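Local coordinates for tail spike protein gp49 (Pseudomonas phage LKA1, PDB 4RU4) that probably cleaves the O-specific polysaccharide of its Pseudomonas host, acting as a lyase in the trimeric tailspike during phage entry, at residues Gly325-Cys328 / Ala329-His332; Ser437-Leu440 / Leu441-Arg444. All blocks are in the same frame, centred on the assembly; numbering follows the deposited sequence. Where two conformers were deposited one is given.

Contact 1: residues Gly325-Cys328 / Ala329-His332; sequences GTHC and ADFH
The imidazole of His327 and the carboxylate of Asp330 lie almost in one plane, 11° apart, and meet rim to rim, while the ring of His293 stacks on His327. At the in-plane edge of the His327 ring stand OD1 and CB of Asp330. His327 NE2 carries its hydrogen toward Asp330 OD1 over 2.7 Å in a practically straight bond (178°), received on the anti lone pair of the oxygen. Beside this bond, CD2 of His327 comes within 3.2 Å of Ala329 O, the carbonyl oxygen lying obliquely to the ring. The ring reaches forward along the chain because CG of His327 stands between its own backbone N and carbonyl carbon (chi1 53°).

From the other end of the carboxylate, His332 ND1 donates to Asp330 OD2 at 2.8 Å, with OD2 lying in the plane of the His332 ring. This bond meets OD2 on its syn side, somewhat out of the carboxylate plane, and is more bent than the first. The backbone N of Thr297 adds a weak hydrogen bond to the same oxygen.

The residues belong to the loop between strands 317-320 and 335-336 of the right-handed parallel beta-helix of pectin lyase-like proteins, where backbone bonds tie Asp330 to Ile295 and His332 to Thr297 on a neighbouring coil. His327 also touches Thr350 and Gln352 of strand 349-352. Asp330 thus bridges His327, three residues before it, and His332, two after: its oxygens take separate donors, which fixes the rotation of the carboxylate and calls for an N-H at His327 NE2 and at His332 ND1.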
ATOM      1  N   GLY B 325     -13.773  18.341 -17.640  1.00  8.65           N
ATOM      2  CA  GLY B 325     -12.589  18.187 -18.456  1.00 12.61           C
ATOM      3  C   GLY B 325     -11.286  18.184 -17.662  1.00 14.12           C
ATOM      4  O   GLY B 325     -10.216  18.156 -18.258  1.00 17.59           O
ATOM      5  N   THR B 326     -11.359  18.191 -16.331  1.00  8.64           N
ATOM      6  CA  THR B 326     -10.128  18.223 -15.532  1.00  6.06           C
ATOM      7  C   THR B 326      -9.926  16.950 -14.693  1.00  5.89           C
ATOM      8  O   THR B 326     -10.820  16.115 -14.581  1.00  6.69           O
ATOM      9  CB  THR B 326     -10.053  19.504 -14.656  1.00  6.17           C
ATOM     10  OG1 THR B 326      -8.746  19.647 -14.098  1.00  7.90           O
ATOM     11  CG2 THR B 326     -11.101  19.491 -13.528  1.00  6.16           C
ATOM     12  N   HIS B 327      -8.743  16.819 -14.098  1.00  5.83           N
ATOM     13  CA  HIS B 327      -8.439  15.674 -13.274  1.00  5.68           C
ATOM     14  C   HIS B 327      -9.169  15.768 -11.949  1.00  9.85           C
ATOM     15  O   HIS B 327      -9.343  16.869 -11.382  1.00  8.74           O
ATOM     16  CB  HIS B 327      -6.925  15.620 -13.024  1.00  5.64           C
ATOM     17  CG  HIS B 327      -6.367  16.900 -12.480  1.00 11.22           C
ATOM     18  ND1 HIS B 327      -5.908  17.919 -13.288  1.00 13.44           N
ATOM     19  CD2 HIS B 327      -6.210  17.332 -11.207  1.00  8.88           C
ATOM     20  CE1 HIS B 327      -5.484  18.920 -12.537  1.00 11.76           C
ATOM     21  NE2 HIS B 327      -5.645  18.583 -11.267  1.00 10.87           N
ATOM     22  N   CYS B 328      -9.575  14.607 -11.451  1.00  8.39           N
ATOM     23  CA  CYS B 328     -10.299  14.505 -10.185  1.00  6.64           C
ATOM     24  C   CYS B 328      -9.362  14.626  -8.967  1.00  8.19           C
ATOM     25  O   CYS B 328      -9.678  15.325  -8.002  1.00  8.75           O
ATOM     26  CB  CYS B 328     -11.039  13.172 -10.131  1.00  5.42           C
ATOM     27  SG  CYS B 328     -11.857  12.847  -8.524  1.00  8.72           S
ATOM     28  N   ALA B 329      -8.230  13.928  -9.006  1.00  5.39           N
ATOM     29  CA  ALA B 329      -7.259  13.987  -7.901  1.00  6.40           C
ATOM     30  C   ALA B 329      -6.213  15.032  -8.219  1.00  8.56           C
ATOM     31  O   ALA B 329      -5.522  14.905  -9.220  1.00  8.99           O
ATOM     32  CB  ALA B 329      -6.601  12.644  -7.690  1.00  6.09           C
ATOM     33  N   ASP B 330      -6.102  16.067  -7.383  1.00  5.51           N
ATOM     34  CA  ASP B 330      -5.250  17.211  -7.745  1.00  8.90           C
ATOM     35  C   ASP B 330      -4.061  17.429  -6.790  1.00  9.91           C
ATOM     36  O   ASP B 330      -4.151  17.167  -5.594  1.00  8.57           O
ATOM     37  CB  ASP B 330      -6.103  18.502  -7.845  1.00  5.77           C
ATOM     38  CG  ASP B 330      -5.254  19.738  -8.020  1.00  9.54           C
ATOM     39  OD1 ASP B 330      -4.933  20.079  -9.194  1.00 12.22           O
ATOM     40  OD2 ASP B 330      -4.861  20.352  -6.990  1.00  7.80           O
ATOM     41  N   PHE B 331      -2.931  17.846  -7.355  1.00  5.67           N
ATOM     42  CA  PHE B 331      -1.909  18.610  -6.653  1.00  5.73           C
ATOM     43  C   PHE B 331      -1.612  19.802  -7.562  1.00  9.54           C
ATOM     44  O   PHE B 331      -1.501  19.626  -8.779  1.00  8.43           O
ATOM     45  CB  PHE B 331      -0.596  17.826  -6.541  1.00  9.67           C
ATOM     46  CG  PHE B 331      -0.659  16.615  -5.656  1.00 11.64           C
ATOM     47  CD1 PHE B 331      -0.826  16.749  -4.281  1.00 10.64           C
ATOM     48  CD2 PHE B 331      -0.473  15.339  -6.190  1.00  9.54           C
ATOM     49  CE1 PHE B 331      -0.868  15.642  -3.460  1.00 11.71           C
ATOM     50  CE2 PHE B 331      -0.511  14.225  -5.358  1.00 12.70           C
ATOM     51  CZ  PHE B 331      -0.690  14.384  -3.982  1.00 10.56           C
ATOM     52  N   HIS B 332      -1.446  21.000  -7.004  1.00  7.61           N
ATOM     53  CA  HIS B 332      -0.902  22.124  -7.795  1.00  7.40           C
ATOM     54  C   HIS B 332       0.640  22.134  -7.812  1.00  8.36           C
ATOM     55  O   HIS B 332       1.301  21.374  -7.083  1.00  7.02           O
ATOM     56  CB  HIS B 332      -1.431  23.474  -7.269  1.00  6.50           C
ATOM     57  CG  HIS B 332      -2.798  23.811  -7.762  1.00 10.07           C
ATOM     58  ND1 HIS B 332      -3.847  22.916  -7.702  1.00  9.69           N
ATOM     59  CD2 HIS B 332      -3.294  24.943  -8.319  1.00 12.79           C
ATOM     60  CE1 HIS B 332      -4.929  23.481  -8.214  1.00 13.26           C
ATOM     61  NE2 HIS B 332      -4.625  24.713  -8.581  1.00 14.97           N
TER

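Contact 2: residues Ser437-Leu440 / Leu441-Arg444; sequences SSYL and LRAR
Arg442 passes at a slant across the ring of Tyr439, three residues back in the chain, and meets it atom by atom. Its CB sits 3.6 Å from Tyr439 CE1 and nearly as close to CD1. CG is a little farther off, and CD closes in again, 3.5 Å from Tyr439 CE1 and 3.6 Å from Tyr439 OH. The aliphatic part reaches from CD1 and CE1 to the hydroxyl because it is extended, with CG anti to the backbone N (chi1 -175°) and each later bond likewise near 180°. Beyond CD the polar end begins: NE forms a salt bridge with Asp473, and NH1 donates to the backbone O of Asn399 while lying 3.2 Å from Tyr439 OH. The guanidinium is turned steeply against the phenol, their planes 75° apart.

Residues three apart on a straight strand would point to opposite faces. Here the chain turns a corner at Leu440, as between the faces of a parallel beta-helix, and Tyr439 and Arg442 come out on the same side. Leu440 packs instead on Tyr456 and Ile461 of strand 452-463, and Leu441 packs against Ile403 and Leu470, on the neighbouring strands 403-405 and 468-474. Both Tyr439 and Arg442 also touch Gln471 of strand 468-474. Just ahead of the corner, Ser438 OG is hydrogen-bonded to Asp394 OD1, an oxygen of a residue that binds calcium in this crystal.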
ATOM      1  N   SER B 437      -2.740   5.068 -33.887  0.77 11.61           N
ATOM      2  CA  SER B 437      -1.965   6.314 -33.713  0.77 12.28           C
ATOM      3  C   SER B 437      -1.751   6.693 -32.226  0.77  9.68           C
ATOM      4  O   SER B 437      -0.980   7.590 -31.915  0.77 10.21           O
ATOM      5  CB  SER B 437      -2.601   7.490 -34.477  0.77 13.77           C
ATOM      6  OG  SER B 437      -2.671   7.241 -35.878  0.77 11.67           O
ATOM      7  N   SER B 438      -2.399   5.990 -31.313  1.00  8.50           N
ATOM      8  CA  SER B 438      -2.332   6.363 -29.889  1.00  9.26           C
ATOM      9  C   SER B 438      -1.024   5.930 -29.233  1.00 10.16           C
ATOM     10  O   SER B 438      -0.413   4.939 -29.653  1.00  7.67           O
ATOM     11  CB  SER B 438      -3.520   5.777 -29.119  1.00  8.66           C
ATOM     12  OG  SER B 438      -4.756   6.055 -29.771  1.00 10.10           O
ATOM     13  N   TYR B 439      -0.622   6.655 -28.185  1.00  7.31           N
ATOM     14  CA  TYR B 439       0.591   6.353 -27.435  1.00  8.02           C
ATOM     15  C   TYR B 439       0.279   6.298 -25.933  1.00 10.16           C
ATOM     16  O   TYR B 439      -0.582   7.025 -25.431  1.00  8.07           O
ATOM     17  CB  TYR B 439       1.707   7.383 -27.710  1.00  6.88           C
ATOM     18  CG  TYR B 439       1.173   8.765 -28.059  1.00  9.32           C
ATOM     19  CD1 TYR B 439       0.844   9.675 -27.068  1.00  7.40           C
ATOM     20  CD2 TYR B 439       0.996   9.143 -29.391  1.00  6.89           C
ATOM     21  CE1 TYR B 439       0.326  10.934 -27.388  1.00  8.45           C
ATOM     22  CE2 TYR B 439       0.491  10.405 -29.721  1.00  7.69           C
ATOM     23  CZ  TYR B 439       0.162  11.286 -28.713  1.00  7.67           C
ATOM     24  OH  TYR B 439      -0.335  12.518 -29.043  1.00 11.15           O
ATOM     25  N   LEU B 440       0.951   5.414 -25.217  1.00 12.35           N
ATOM     26  CA  LEU B 440       0.639   5.265 -23.789  1.00  9.24           C
ATOM     27  C   LEU B 440       1.145   6.456 -22.998  1.00  8.92           C
ATOM     28  O   LEU B 440       0.465   6.959 -22.101  1.00  9.01           O
ATOM     29  CB  LEU B 440       1.201   3.967 -23.239  1.00  8.26           C
ATOM     30  CG  LEU B 440       0.639   2.735 -23.960  1.00  8.46           C
ATOM     31  CD1 LEU B 440       1.216   1.491 -23.338  1.00  8.82           C
ATOM     32  CD2 LEU B 440      -0.896   2.733 -23.838  1.00  6.86           C
ATOM     33  N   LEU B 441       2.347   6.908 -23.324  1.00  7.24           N
ATOM     34  CA  LEU B 441       2.901   8.069 -22.620  1.00  8.11           C
ATOM     35  C   LEU B 441       3.468   9.051 -23.636  1.00  9.56           C
ATOM     36  O   LEU B 441       4.151   8.664 -24.586  1.00 10.11           O
ATOM     37  CB  LEU B 441       3.996   7.661 -21.613  1.00  7.15           C
ATOM     38  CG  LEU B 441       4.659   8.787 -20.808  1.00  8.41           C
ATOM     39  CD1 LEU B 441       5.068   8.284 -19.415  1.00 11.16           C
ATOM     40  CD2 LEU B 441       5.855   9.414 -21.524  1.00  9.49           C
ATOM     41  N   ARG B 442       3.185  10.327 -23.425  1.00  7.48           N
ATOM     42  CA  ARG B 442       3.797  11.371 -24.240  1.00  6.55           C
ATOM     43  C   ARG B 442       4.487  12.336 -23.294  1.00 10.75           C
ATOM     44  O   ARG B 442       3.920  12.693 -22.255  1.00 10.19           O
ATOM     45  CB  ARG B 442       2.731  12.141 -25.041  1.00  7.09           C
ATOM     46  CG  ARG B 442       3.373  13.179 -26.025  1.00 10.11           C
ATOM     47  CD  ARG B 442       2.394  13.769 -26.995  1.00 10.00           C
ATOM     48  NE  ARG B 442       3.086  14.607 -27.984  1.00 11.97           N
ATOM     49  CZ  ARG B 442       2.476  15.338 -28.912  1.00 12.81           C
ATOM     50  NH1 ARG B 442       1.155  15.365 -28.977  1.00  8.33           N
ATOM     51  NH2 ARG B 442       3.202  16.052 -29.782  1.00 13.42           N
ATOM     52  N   ALA B 443       5.705  12.741 -23.653  1.00  7.80           N
ATOM     53  CA  ALA B 443       6.390  13.864 -23.026  1.00  6.78           C
ATOM     54  C   ALA B 443       6.865  14.768 -24.150  1.00  6.76           C
ATOM     55  O   ALA B 443       7.421  14.292 -25.144  1.00  9.65           O
ATOM     56  CB  ALA B 443       7.581  13.373 -22.181  1.00  7.85           C
ATOM     57  N   ARG B 444       6.629  16.065 -24.007  1.00  7.30           N
ATOM     58  CA  ARG B 444       6.979  17.031 -25.048  1.00  7.10           C
ATOM     59  C   ARG B 444       7.609  18.253 -24.367  1.00  9.06           C
ATOM     60  O   ARG B 444       7.012  18.858 -23.462  1.00 10.48           O
ATOM     61  CB  ARG B 444       5.744  17.450 -25.860  1.00  9.20           C
ATOM     62  CG  ARG B 444       6.056  18.480 -26.985  1.00 10.04           C
ATOM     63  CD  ARG B 444       4.794  18.851 -27.787  1.00 11.65           C
ATOM     64  NE  ARG B 444       3.844  19.464 -26.876  1.00 13.83           N
ATOM     65  CZ  ARG B 444       3.821  20.755 -26.570  1.00 16.48           C
ATOM     66  NH1 ARG B 444       4.651  21.607 -27.172  1.00 17.62           N
ATOM     67  NH2 ARG B 444       2.927  21.196 -25.694  1.00 17.30           N
TER

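How the contacts relate
Contact 1 precedes contact 2 along the chain, and both fall within the pectin lyase-like region, at separate levels of the same parallel beta-helix. Their centres are about 20 Å apart and their nearest atoms about 14 Å, so they do not touch. Residues 325-332 belong to a loop that packs on strand 349-352, the first strand of a six-stranded parallel sheet; residues 441-444 lie in strand 439-446, the fourth strand of that sheet, with 372-377 and 403-405 between. The calcium-binding residues Gly368 and Asp394 fall between the two contacts in sequence, Asp394 being about 7 Å from the side chain of Tyr439. Contact 2 thus adjoins Asp394, while contact 1 belongs to an earlier coil of the probable lyase domain.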